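PDB 3TR4: inorganic pyrophosphatase from Coxiella burnetii, which probably catalyses the magnesium-dependent hydrolysis of inorganic pyrophosphate to two phosphate ions, working as a homohexamer. Local coordinates for residues B[55-60]-B[70-75]; B[61-66]-B[169-174]; B[96-101]-B[149-154]. All blocks are in the same frame, centred on the assembly; numbering follows the deposited sequence.

Interaction 1: residues B[55-60]-B[70-75]; sequences CNYGFV and PLDVLV. With MN (manganese (II) ion), chain I.
Two neighbouring antiparallel strands of the central sheet of the family I pyrophosphatase fold meet here, and one face of the pair carries Asp72, a manganese ligand, and Tyr57, a predicted substrate-binding residue, with Phe59 and Leu74 beside them. Gly58 and Val73 form a hydrogen-bonded pair, with Gly58 N to Val73 O at 2.9 Å, and Val60 N donates to Leu71 O farther along. At the other end Asn56 strengthens the pairing: its backbone N and its ND2 (3.0 Å) both donate to Val75 O, from opposite faces of that carbonyl. The amide suits this place because ND2 is also hydrogen-bonded to Thr77 OG1, and OD1 accepts from the backbone N of Ala25 and of Val81. On the face shared by Asn56, Val73 and Val75, Val60 CG2 presses on Val73 CG2 at 3.5 Å, a tight fit of two branched side chains. Tyr57 has its ring anti to the backbone N (chi1 177°), which brings edge atom CD1 to 3.6 Å from Leu74 CD2 and sends the hydroxyl toward Asp72. Ring and carboxylate planes stand 52° apart. Asp104 OD1 and two waters also bind the manganese ion, and Lys106 donates to Asp72 OD2, the oxygen that holds the metal at 2.4 Å.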
ATOM      1  N   CYS B  55     -10.050  11.408   8.548  1.00 22.60           N
ATOM      2  CA  CYS B  55     -11.290  10.674   8.337  1.00 18.35           C
ATOM      3  C   CYS B  55     -11.690  10.820   6.876  1.00 25.50           C
ATOM      4  O   CYS B  55     -11.045  11.560   6.134  1.00 19.43           O
ATOM      5  CB  CYS B  55     -12.398  11.218   9.241  1.00 23.02           C
ATOM      6  SG  CYS B  55     -12.736  12.987   9.043  1.00 34.76           S
ATOM      7  N   ASN B  56     -12.739  10.117   6.452  1.00 21.69           N
ATOM      8  CA  ASN B  56     -13.221  10.284   5.087  1.00 19.81           C
ATOM      9  C   ASN B  56     -13.907  11.630   4.941  1.00 26.89           C
ATOM     10  O   ASN B  56     -14.417  12.186   5.914  1.00 21.98           O
ATOM     11  CB  ASN B  56     -14.178   9.164   4.674  1.00 20.56           C
ATOM     12  CG  ASN B  56     -13.625   7.786   4.960  1.00 20.23           C
ATOM     13  OD1 ASN B  56     -12.774   7.273   4.230  1.00 22.23           O
ATOM     14  ND2 ASN B  56     -14.113   7.174   6.027  1.00 23.00           N
ATOM     15  N   TYR B  57     -13.919  12.148   3.719  1.00 22.96           N
ATOM     16  CA  TYR B  57     -14.465  13.472   3.461  1.00 21.07           C
ATOM     17  C   TYR B  57     -15.294  13.445   2.187  1.00 20.66           C
ATOM     18  O   TYR B  57     -14.878  12.876   1.178  1.00 23.99           O
ATOM     19  CB  TYR B  57     -13.327  14.487   3.347  1.00 23.28           C
ATOM     20  CG  TYR B  57     -13.752  15.897   2.997  1.00 30.74           C
ATOM     21  CD1 TYR B  57     -14.091  16.808   3.987  1.00 31.47           C
ATOM     22  CD2 TYR B  57     -13.786  16.324   1.676  1.00 35.26           C
ATOM     23  CE1 TYR B  57     -14.466  18.101   3.672  1.00 39.82           C
ATOM     24  CE2 TYR B  57     -14.162  17.613   1.351  1.00 38.39           C
ATOM     25  CZ  TYR B  57     -14.501  18.497   2.351  1.00 47.12           C
ATOM     26  OH  TYR B  57     -14.874  19.781   2.028  1.00 58.84           O
ATOM     27  N   GLY B  58     -16.469  14.060   2.233  1.00 20.43           N
ATOM     28  CA  GLY B  58     -17.340  14.089   1.074  1.00 22.68           C
ATOM     29  C   GLY B  58     -18.370  15.193   1.160  1.00 20.54           C
ATOM     30  O   GLY B  58     -18.187  16.169   1.881  1.00 24.74           O
ATOM     31  N   PHE B  59     -19.464  15.028   0.428  1.00 20.36           N
ATOM     32  CA  PHE B  59     -20.524  16.021   0.405  1.00 24.02           C
ATOM     33  C   PHE B  59     -21.881  15.344   0.284  1.00 24.73           C
ATOM     34  O   PHE B  59     -21.972  14.179  -0.113  1.00 26.37           O
ATOM     35  CB  PHE B  59     -20.320  16.984  -0.766  1.00 24.51           C
ATOM     36  CG  PHE B  59     -20.474  16.336  -2.116  1.00 30.58           C
ATOM     37  CD1 PHE B  59     -19.396  15.721  -2.732  1.00 29.22           C
ATOM     38  CD2 PHE B  59     -21.697  16.336  -2.764  1.00 26.52           C
ATOM     39  CE1 PHE B  59     -19.536  15.121  -3.971  1.00 31.56           C
ATOM     40  CE2 PHE B  59     -21.844  15.740  -4.002  1.00 28.06           C
ATOM     41  CZ  PHE B  59     -20.764  15.133  -4.607  1.00 32.40           C
ATOM     42  N   VAL B  60     -22.931  16.078   0.636  1.00 26.62           N
ATOM     43  CA  VAL B  60     -24.300  15.610   0.453  1.00 23.18           C
ATOM     44  C   VAL B  60     -24.826  16.126  -0.878  1.00 23.76           C
ATOM     45  O   VAL B  60     -24.905  17.336  -1.080  1.00 23.00           O
ATOM     46  CB  VAL B  60     -25.232  16.129   1.572  1.00 23.41           C
ATOM     47  CG1 VAL B  60     -26.617  15.492   1.461  1.00 21.66           C
ATOM     48  CG2 VAL B  60     -24.625  15.861   2.933  1.00 20.41           C
ATOM     49  N   PRO B  70     -21.953  21.969  -2.410  1.00 36.58           N
ATOM     50  CA  PRO B  70     -22.797  21.133  -1.547  1.00 34.10           C
ATOM     51  C   PRO B  70     -22.249  21.062  -0.125  1.00 29.14           C
ATOM     52  O   PRO B  70     -21.069  21.340   0.099  1.00 31.50           O
ATOM     53  CB  PRO B  70     -22.711  19.754  -2.202  1.00 26.62           C
ATOM     54  CG  PRO B  70     -22.364  20.025  -3.623  1.00 33.01           C
ATOM     55  CD  PRO B  70     -21.489  21.242  -3.606  1.00 39.53           C
ATOM     56  N   LEU B  71     -23.103  20.681   0.821  1.00 29.09           N
ATOM     57  CA  LEU B  71     -22.719  20.577   2.225  1.00 25.81           C
ATOM     58  C   LEU B  71     -21.605  19.549   2.450  1.00 26.42           C
ATOM     59  O   LEU B  71     -21.720  18.405   2.015  1.00 27.29           O
ATOM     60  CB  LEU B  71     -23.946  20.206   3.064  1.00 24.68           C
ATOM     61  CG  LEU B  71     -23.744  19.992   4.561  1.00 28.88           C
ATOM     62  CD1 LEU B  71     -23.185  21.241   5.207  1.00 34.54           C
ATOM     63  CD2 LEU B  71     -25.058  19.590   5.215  1.00 29.38           C
ATOM     64  N   ASP B  72     -20.535  19.964   3.132  1.00 26.70           N
ATOM     65  CA  ASP B  72     -19.404  19.086   3.441  1.00 24.10           C
ATOM     66  C   ASP B  72     -19.723  18.123   4.571  1.00 29.42           C
ATOM     67  O   ASP B  72     -20.422  18.475   5.521  1.00 28.73           O
ATOM     68  CB  ASP B  72     -18.186  19.892   3.886  1.00 30.44           C
ATOM     69  CG  ASP B  72     -17.670  20.821   2.818  1.00 36.49           C
ATOM     70  OD1 ASP B  72     -17.940  20.578   1.624  1.00 41.74           O
ATOM     71  OD2 ASP B  72     -16.976  21.788   3.192  1.00 35.35           O
ATOM     72  N   VAL B  73     -19.164  16.922   4.488  1.00 24.46           N
ATOM     73  CA  VAL B  73     -19.351  15.933   5.538  1.00 24.36           C
ATOM     74  C   VAL B  73     -18.051  15.203   5.848  1.00 24.31           C
ATOM     75  O   VAL B  73     -17.310  14.819   4.942  1.00 27.67           O
ATOM     76  CB  VAL B  73     -20.422  14.906   5.146  1.00 26.33           C
ATOM     77  CG1 VAL B  73     -20.616  13.887   6.259  1.00 26.19           C
ATOM     78  CG2 VAL B  73     -21.730  15.610   4.825  1.00 29.69           C
ATOM     79  N   LEU B  74     -17.773  15.034   7.137  1.00 18.64           N
ATOM     80  CA  LEU B  74     -16.693  14.170   7.587  1.00 15.77           C
ATOM     81  C   LEU B  74     -17.311  12.848   8.023  1.00 24.97           C
ATOM     82  O   LEU B  74     -18.224  12.829   8.853  1.00 26.60           O
ATOM     83  CB  LEU B  74     -15.968  14.807   8.768  1.00 16.54           C
ATOM     84  CG  LEU B  74     -15.405  16.204   8.507  1.00 27.16           C
ATOM     85  CD1 LEU B  74     -14.999  16.883   9.810  1.00 28.12           C
ATOM     86  CD2 LEU B  74     -14.234  16.117   7.548  1.00 27.05           C
ATOM     87  N   VAL B  75     -16.827  11.744   7.472  1.00 19.13           N
ATOM     88  CA  VAL B  75     -17.377  10.442   7.844  1.00 22.81           C
ATOM     89  C   VAL B  75     -16.322   9.548   8.482  1.00 23.87           C
ATOM     90  O   VAL B  75     -15.304   9.235   7.868  1.00 22.63           O
ATOM     91  CB  VAL B  75     -17.992   9.710   6.638  1.00 24.77           C
ATOM     92  CG1 VAL B  75     -18.713   8.452   7.106  1.00 27.41           C
ATOM     93  CG2 VAL B  75     -18.950  10.633   5.893  1.00 24.30           C
TER
HETATM   94 MN    MN I 176     -16.828  23.300   1.309  0.93 55.37          MN
HETATM   95  O   HOH W   1     -18.794  23.526   1.105  1.00 45.08           O
HETATM   96  O   HOH W   2     -16.747  22.091  -0.868  0.90 37.25           O

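Interaction 2: residues B[61-66]-B[169-174]; sequences PSTLAQ and ASIVRF
Ser170 meets the loop through its backbone: its O accepts from Leu64 N at 2.8 Å, although Phe174 N, one helical turn on, also reaches it through a weak bond. Its small side chain lets the loop come close, with CB 3.4 Å from Leu64 O, while OG turns back to Phe167 O within the helix. Ile171, whose CB points away from the loop, adds little: its CG1 comes to 4.1 Å from Thr63 CG2. These residues lie on helix 160-175, the C-terminal helix of the pyrophosphatase fold, and the loop they meet runs from strand 56-59 toward strand 72-75, passing the manganese site near Ala65. Arg173 is long enough to follow the loop outward: extended from CG to NE, it crosses Leu64 at about a right angle and uses NH1 to donate to a lone pair of Leu64 O, 2.9 Å away and in the carbonyl plane. The guanidinium then lies with one face against the backbone at Gln66, whose N sits 4.0 Å above its centre. Phe174, with CG anti to the backbone N (chi1 -173°), turns one face of its ring to the backbone of Ser62. The CA of Ser62 stands 3.6 Å from the ring centroid and 7° off the normal, a CH-pi contact over the face.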
ATOM      1  N   PRO B  61     -25.197  15.214  -1.791  1.00 22.93           N
ATOM      2  CA  PRO B  61     -25.739  15.627  -3.089  1.00 29.07           C
ATOM      3  C   PRO B  61     -27.072  16.337  -2.896  1.00 34.70           C
ATOM      4  O   PRO B  61     -27.752  16.068  -1.909  1.00 28.13           O
ATOM      5  CB  PRO B  61     -25.967  14.299  -3.821  1.00 28.93           C
ATOM      6  CG  PRO B  61     -25.301  13.254  -3.007  1.00 28.65           C
ATOM      7  CD  PRO B  61     -25.253  13.757  -1.608  1.00 26.40           C
ATOM      8  N   SER B  62     -27.438  17.217  -3.826  1.00 31.92           N
ATOM      9  CA  SER B  62     -28.701  17.949  -3.741  1.00 32.44           C
ATOM     10  C   SER B  62     -28.774  18.856  -2.514  1.00 32.51           C
ATOM     11  O   SER B  62     -29.834  19.025  -1.915  1.00 33.70           O
ATOM     12  CB  SER B  62     -29.894  16.994  -3.770  1.00 30.40           C
ATOM     13  OG  SER B  62     -30.040  16.420  -5.055  1.00 35.97           O
ATOM     14  N   THR B  63     -27.636  19.435  -2.149  1.00 31.61           N
ATOM     15  CA  THR B  63     -27.586  20.435  -1.091  1.00 32.74           C
ATOM     16  C   THR B  63     -26.705  21.589  -1.536  1.00 33.25           C
ATOM     17  O   THR B  63     -25.899  21.443  -2.456  1.00 28.95           O
ATOM     18  CB  THR B  63     -27.020  19.863   0.221  1.00 31.04           C
ATOM     19  OG1 THR B  63     -25.629  19.555   0.055  1.00 27.70           O
ATOM     20  CG2 THR B  63     -27.777  18.614   0.626  1.00 29.59           C
ATOM     21  N   LEU B  64     -26.853  22.728  -0.870  1.00 31.34           N
ATOM     22  CA  LEU B  64     -26.090  23.916  -1.214  1.00 34.10           C
ATOM     23  C   LEU B  64     -25.682  24.666   0.047  1.00 34.52           C
ATOM     24  O   LEU B  64     -26.531  25.195   0.768  1.00 32.72           O
ATOM     25  CB  LEU B  64     -26.917  24.827  -2.127  1.00 38.90           C
ATOM     26  CG  LEU B  64     -26.271  26.147  -2.549  1.00 46.53           C
ATOM     27  CD1 LEU B  64     -24.990  25.888  -3.326  1.00 51.69           C
ATOM     28  CD2 LEU B  64     -27.245  26.971  -3.371  1.00 48.64           C
ATOM     29  N   ALA B  65     -24.380  24.702   0.314  1.00 32.61           N
ATOM     30  CA  ALA B  65     -23.850  25.450   1.445  1.00 33.19           C
ATOM     31  C   ALA B  65     -23.689  26.923   1.071  1.00 41.16           C
ATOM     32  O   ALA B  65     -23.942  27.308  -0.069  1.00 42.59           O
ATOM     33  CB  ALA B  65     -22.521  24.861   1.895  1.00 34.00           C
ATOM     34  N   GLN B  66     -23.265  27.742   2.027  1.00 53.05           N
ATOM     35  CA  GLN B  66     -23.131  29.176   1.791  1.00 63.89           C
ATOM     36  C   GLN B  66     -22.038  29.498   0.775  1.00 65.43           C
ATOM     37  O   GLN B  66     -22.061  30.554   0.143  1.00 65.15           O
ATOM     38  CB  GLN B  66     -22.858  29.917   3.101  1.00 70.91           C
ATOM     39  CG  GLN B  66     -23.938  29.728   4.154  1.00 80.62           C
ATOM     40  CD  GLN B  66     -23.693  30.561   5.397  1.00 90.00           C
ATOM     41  OE1 GLN B  66     -23.020  31.591   5.347  1.00 93.04           O
ATOM     42  NE2 GLN B  66     -24.236  30.115   6.523  1.00 93.36           N
ATOM     43  N   ALA B 169     -31.287  23.486   6.111  1.00 42.81           N
ATOM     44  CA  ALA B 169     -31.155  24.777   5.438  1.00 46.91           C
ATOM     45  C   ALA B 169     -30.428  24.649   4.099  1.00 43.67           C
ATOM     46  O   ALA B 169     -30.797  25.296   3.119  1.00 41.38           O
ATOM     47  CB  ALA B 169     -30.445  25.781   6.337  1.00 46.47           C
ATOM     48  N   SER B 170     -29.396  23.814   4.058  1.00 43.41           N
ATOM     49  CA  SER B 170     -28.637  23.617   2.827  1.00 42.02           C
ATOM     50  C   SER B 170     -29.488  22.913   1.774  1.00 39.59           C
ATOM     51  O   SER B 170     -29.250  23.051   0.575  1.00 39.92           O
ATOM     52  CB  SER B 170     -27.355  22.828   3.095  1.00 39.61           C
ATOM     53  OG  SER B 170     -27.642  21.468   3.372  1.00 53.33           O
ATOM     54  N   ILE B 171     -30.472  22.146   2.231  1.00 41.46           N
ATOM     55  CA  ILE B 171     -31.447  21.541   1.335  1.00 44.05           C
ATOM     56  C   ILE B 171     -32.367  22.629   0.790  1.00 46.31           C
ATOM     57  O   ILE B 171     -32.682  22.657  -0.403  1.00 43.33           O
ATOM     58  CB  ILE B 171     -32.286  20.468   2.052  1.00 47.65           C
ATOM     59  CG1 ILE B 171     -31.457  19.199   2.269  1.00 43.99           C
ATOM     60  CG2 ILE B 171     -33.540  20.150   1.253  1.00 49.43           C
ATOM     61  CD1 ILE B 171     -32.206  18.096   2.986  1.00 44.64           C
ATOM     62  N   VAL B 172     -32.785  23.531   1.672  1.00 45.06           N
ATOM     63  CA  VAL B 172     -33.612  24.663   1.278  1.00 50.44           C
ATOM     64  C   VAL B 172     -32.934  25.484   0.186  1.00 55.25           C
ATOM     65  O   VAL B 172     -33.546  25.791  -0.836  1.00 52.91           O
ATOM     66  CB  VAL B 172     -33.928  25.582   2.473  1.00 54.61           C
ATOM     67  CG1 VAL B 172     -34.578  26.873   1.993  1.00 58.84           C
ATOM     68  CG2 VAL B 172     -34.821  24.865   3.474  1.00 56.67           C
ATOM     69  N   ARG B 173     -31.670  25.837   0.402  1.00 54.92           N
ATOM     70  CA  ARG B 173     -30.937  26.623  -0.583  1.00 54.17           C
ATOM     71  C   ARG B 173     -30.952  25.943  -1.942  1.00 53.10           C
ATOM     72  O   ARG B 173     -31.216  26.580  -2.962  1.00 54.18           O
ATOM     73  CB  ARG B 173     -29.492  26.847  -0.147  1.00 54.86           C
ATOM     74  CG  ARG B 173     -29.332  27.731   1.067  1.00 59.16           C
ATOM     75  CD  ARG B 173     -27.895  28.196   1.180  1.00 63.40           C
ATOM     76  NE  ARG B 173     -27.576  28.650   2.528  1.00 69.24           N
ATOM     77  CZ  ARG B 173     -27.137  27.851   3.493  1.00 68.05           C
ATOM     78  NH1 ARG B 173     -26.968  26.557   3.260  1.00 63.26           N
ATOM     79  NH2 ARG B 173     -26.867  28.347   4.691  1.00 68.74           N
ATOM     80  N   PHE B 174     -30.659  24.647  -1.953  1.00 46.77           N
ATOM     81  CA  PHE B 174     -30.634  23.895  -3.197  1.00 47.58           C
ATOM     82  C   PHE B 174     -31.965  24.039  -3.931  1.00 50.82           C
ATOM     83  O   PHE B 174     -31.999  24.415  -5.104  1.00 50.97           O
ATOM     84  CB  PHE B 174     -30.319  22.417  -2.940  1.00 38.51           C
ATOM     85  CG  PHE B 174     -30.104  21.622  -4.195  1.00 42.46           C
ATOM     86  CD1 PHE B 174     -28.920  21.737  -4.908  1.00 44.04           C
ATOM     87  CD2 PHE B 174     -31.086  20.767  -4.669  1.00 39.36           C
ATOM     88  CE1 PHE B 174     -28.719  21.013  -6.071  1.00 43.02           C
ATOM     89  CE2 PHE B 174     -30.890  20.040  -5.829  1.00 36.89           C
ATOM     90  CZ  PHE B 174     -29.703  20.162  -6.531  1.00 41.03           C
TER
HETATM   91  O   HOH W   3     -26.518  27.986   7.076  1.00 52.78           O

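Interaction 3: residues B[96-101]-B[149-154]; sequences KMEDEA and NKWAKV
Glu98 and Lys153 form the hydrogen-bonded pair of this antiparallel strand contact, Glu98 N giving to Lys153 O at 3.0 Å and Lys153 N returning a bond to Glu98 O at 2.9 Å. On one face of the sheet Met97, present as selenomethionine, bends at chi3 (-60°), which brings Met97 CE to 3.4 Å from Val154 CG2 and 3.6 Å from Ala152 CB. The flexible chain suits this place, since it can follow the surface left by a small and a branched neighbour; Phe140 of helix 130-142 covers both Met97 and Val154. Across the sheet the six-membered part of the Trp151 indole meets Glu98, CZ3 lying 3.4 Å from CG, with the carboxylate and ring planes 76° apart. Past the strand ends Glu100, bent at chi2 (-74°), curls back so that OE1 accepts from Trp151 N at 3.0 Å on its anti side. Farther out, Lys144 makes a salt bridge to the same OE1, and Lys155 one to Glu98 OE2. Asp99 OD1 accepts from Ala101 N at 2.9 Å, an Asx turn that leads the chain off the strand toward Asp104, a manganese ligand. With Asp99 OD2 close to Asp104 OD2, acidic groups gather beside the metal site, which would probably favour a bound cation.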
ATOM      1  N   LYS B  96     -17.828  23.619  13.388  1.00 25.82           N
ATOM      2  CA  LYS B  96     -17.980  24.990  12.932  1.00 34.35           C
ATOM      3  C   LYS B  96     -16.623  25.558  12.540  1.00 30.38           C
ATOM      4  O   LYS B  96     -15.663  25.474  13.306  1.00 31.43           O
ATOM      5  CB  LYS B  96     -18.608  25.847  14.032  1.00 36.03           C
ATOM      6  CG  LYS B  96     -20.028  25.444  14.399  1.00 42.97           C
ATOM      7  CD  LYS B  96     -21.009  25.792  13.289  1.00 49.49           C
ATOM      8  CE  LYS B  96     -22.446  25.528  13.719  1.00 53.25           C
ATOM      9  NZ  LYS B  96     -23.434  25.996  12.708  1.00 53.79           N
HETATM   10  N   MSE B  97     -16.538  26.126  11.343  1.00 28.07           N
HETATM   11  CA  MSE B  97     -15.278  26.692  10.882  1.00 33.77           C
HETATM   12  C   MSE B  97     -15.505  27.725   9.792  1.00 31.62           C
HETATM   13  O   MSE B  97     -16.550  27.738   9.142  1.00 32.89           O
HETATM   14  CB  MSE B  97     -14.327  25.587  10.393  1.00 35.36           C
HETATM   15  CG  MSE B  97     -14.219  25.440   8.877  1.00 47.77           C
HETATM   16 SE   MSE B  97     -12.866  24.125   8.301  1.00 54.02          SE
HETATM   17  CE  MSE B  97     -11.274  24.934   9.078  1.00 37.56           C
ATOM     18  N   GLU B  98     -14.527  28.602   9.608  1.00 31.99           N
ATOM     19  CA  GLU B  98     -14.572  29.544   8.499  1.00 33.08           C
ATOM     20  C   GLU B  98     -13.262  29.495   7.733  1.00 34.82           C
ATOM     21  O   GLU B  98     -12.207  29.201   8.301  1.00 35.61           O
ATOM     22  CB  GLU B  98     -14.873  30.964   8.982  1.00 46.49           C
ATOM     23  CG  GLU B  98     -13.749  31.636   9.748  1.00 50.27           C
ATOM     24  CD  GLU B  98     -14.033  33.105  10.018  1.00 54.41           C
ATOM     25  OE1 GLU B  98     -14.284  33.856   9.051  1.00 61.15           O
ATOM     26  OE2 GLU B  98     -14.013  33.508  11.199  1.00 48.98           O
ATOM     27  N   ASP B  99     -13.334  29.759   6.434  1.00 35.77           N
ATOM     28  CA  ASP B  99     -12.133  29.835   5.624  1.00 40.95           C
ATOM     29  C   ASP B  99     -11.950  31.265   5.137  1.00 39.82           C
ATOM     30  O   ASP B  99     -12.591  32.181   5.653  1.00 39.47           O
ATOM     31  CB  ASP B  99     -12.177  28.837   4.461  1.00 46.61           C
ATOM     32  CG  ASP B  99     -13.398  29.016   3.574  1.00 53.78           C
ATOM     33  OD1 ASP B  99     -13.944  30.141   3.517  1.00 49.99           O
ATOM     34  OD2 ASP B  99     -13.803  28.026   2.925  1.00 54.26           O
ATOM     35  N   GLU B 100     -11.084  31.456   4.148  1.00 42.10           N
ATOM     36  CA  GLU B 100     -10.783  32.797   3.658  1.00 44.43           C
ATOM     37  C   GLU B 100     -12.028  33.517   3.130  1.00 45.02           C
ATOM     38  O   GLU B 100     -12.124  34.742   3.216  1.00 45.00           O
ATOM     39  CB  GLU B 100      -9.689  32.754   2.582  1.00 47.28           C
ATOM     40  CG  GLU B 100     -10.070  32.008   1.312  1.00 49.57           C
ATOM     41  CD  GLU B 100     -10.094  30.499   1.489  1.00 55.23           C
ATOM     42  OE1 GLU B 100      -9.510  29.998   2.473  1.00 50.30           O
ATOM     43  OE2 GLU B 100     -10.698  29.811   0.638  1.00 61.20           O
ATOM     44  N   ALA B 101     -12.980  32.753   2.601  1.00 42.39           N
ATOM     45  CA  ALA B 101     -14.160  33.332   1.961  1.00 43.95           C
ATOM     46  C   ALA B 101     -15.358  33.482   2.902  1.00 46.20           C
ATOM     47  O   ALA B 101     -16.213  34.341   2.688  1.00 53.11           O
ATOM     48  CB  ALA B 101     -14.544  32.522   0.727  1.00 44.86           C
ATOM     49  N   ASN B 149      -3.040  32.446  -0.271  1.00 27.77           N
ATOM     50  CA  ASN B 149      -4.362  33.054  -0.395  1.00 24.06           C
ATOM     51  C   ASN B 149      -5.477  32.183   0.185  1.00 27.86           C
ATOM     52  O   ASN B 149      -6.646  32.314  -0.192  1.00 27.63           O
ATOM     53  CB  ASN B 149      -4.658  33.377  -1.860  1.00 33.73           C
ATOM     54  CG  ASN B 149      -5.614  34.540  -2.016  1.00 36.75           C
ATOM     55  OD1 ASN B 149      -5.775  35.352  -1.105  1.00 33.73           O
ATOM     56  ND2 ASN B 149      -6.251  34.629  -3.178  1.00 31.03           N
ATOM     57  N   LYS B 150      -5.102  31.295   1.098  1.00 30.16           N
ATOM     58  CA  LYS B 150      -6.058  30.445   1.804  1.00 32.11           C
ATOM     59  C   LYS B 150      -5.970  30.699   3.300  1.00 33.67           C
ATOM     60  O   LYS B 150      -4.991  31.268   3.784  1.00 33.17           O
ATOM     61  CB  LYS B 150      -5.799  28.966   1.510  1.00 34.15           C
ATOM     62  CG  LYS B 150      -6.153  28.537   0.097  1.00 37.92           C
ATOM     63  CD  LYS B 150      -7.618  28.798  -0.198  1.00 46.61           C
ATOM     64  CE  LYS B 150      -8.027  28.191  -1.527  1.00 51.51           C
ATOM     65  NZ  LYS B 150      -7.166  28.673  -2.633  1.00 57.33           N
ATOM     66  N   TRP B 151      -6.993  30.273   4.029  1.00 31.42           N
ATOM     67  CA  TRP B 151      -7.078  30.557   5.453  1.00 30.25           C
ATOM     68  C   TRP B 151      -8.164  29.702   6.085  1.00 32.47           C
ATOM     69  O   TRP B 151      -9.171  29.393   5.447  1.00 26.80           O
ATOM     70  CB  TRP B 151      -7.385  32.037   5.675  1.00 36.81           C
ATOM     71  CG  TRP B 151      -7.411  32.446   7.115  1.00 42.78           C
ATOM     72  CD1 TRP B 151      -6.332  32.667   7.922  1.00 49.55           C
ATOM     73  CD2 TRP B 151      -8.570  32.698   7.917  1.00 42.04           C
ATOM     74  NE1 TRP B 151      -6.747  33.037   9.179  1.00 50.44           N
ATOM     75  CE2 TRP B 151      -8.118  33.063   9.203  1.00 47.13           C
ATOM     76  CE3 TRP B 151      -9.945  32.649   7.676  1.00 40.78           C
ATOM     77  CZ2 TRP B 151      -8.992  33.376  10.241  1.00 47.41           C
ATOM     78  CZ3 TRP B 151     -10.811  32.961   8.709  1.00 43.34           C
ATOM     79  CH2 TRP B 151     -10.333  33.319   9.975  1.00 44.73           C
ATOM     80  N   ALA B 152      -7.956  29.317   7.338  1.00 30.53           N
ATOM     81  CA  ALA B 152      -8.926  28.499   8.048  1.00 31.37           C
ATOM     82  C   ALA B 152      -8.895  28.802   9.535  1.00 36.68           C
ATOM     83  O   ALA B 152      -7.846  29.128  10.098  1.00 35.14           O
ATOM     84  CB  ALA B 152      -8.660  27.027   7.804  1.00 32.06           C
ATOM     85  N   LYS B 153     -10.059  28.697  10.162  1.00 35.72           N
ATOM     86  CA  LYS B 153     -10.187  28.896  11.593  1.00 35.27           C
ATOM     87  C   LYS B 153     -11.347  28.048  12.089  1.00 32.41           C
ATOM     88  O   LYS B 153     -12.502  28.311  11.754  1.00 30.12           O
ATOM     89  CB  LYS B 153     -10.438  30.371  11.908  1.00 33.34           C
ATOM     90  CG  LYS B 153     -10.636  30.680  13.383  1.00 45.19           C
ATOM     91  CD  LYS B 153      -9.382  30.390  14.187  1.00 55.89           C
ATOM     92  CE  LYS B 153      -9.509  30.912  15.609  1.00 62.20           C
ATOM     93  NZ  LYS B 153     -10.666  30.309  16.330  1.00 65.34           N
ATOM     94  N   VAL B 154     -11.033  27.018  12.868  1.00 29.28           N
ATOM     95  CA  VAL B 154     -12.064  26.168  13.450  1.00 28.76           C
ATOM     96  C   VAL B 154     -12.579  26.781  14.743  1.00 35.59           C
ATOM     97  O   VAL B 154     -11.799  27.115  15.635  1.00 41.24           O
ATOM     98  CB  VAL B 154     -11.546  24.748  13.711  1.00 28.86           C
ATOM     99  CG1 VAL B 154     -12.605  23.912  14.440  1.00 26.33           C
ATOM    100  CG2 VAL B 154     -11.148  24.091  12.403  1.00 33.36           C
TER

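Interaction 1 lies near the centre of the chain and is almost wholly buried, interaction 2 is partly buried, and interaction 3 is at the surface. Interactions 1 and 3 join strands of the same mixed sheet, whereas interaction 2 sets a loop against the C-terminal helix. That loop connects the two strands of interaction 1, and Thr63 OG1 probably bonds to Leu71 N, so interactions 1 and 2 touch directly; interaction 3 stays about 7 Å from either at the nearest atoms. The chemistry follows place: metal coordination and apolar packing inside, a guanidinium and a phenyl ring gripping loop backbone farther out, and charged side chains with outside lysine partners at the sheet's margin.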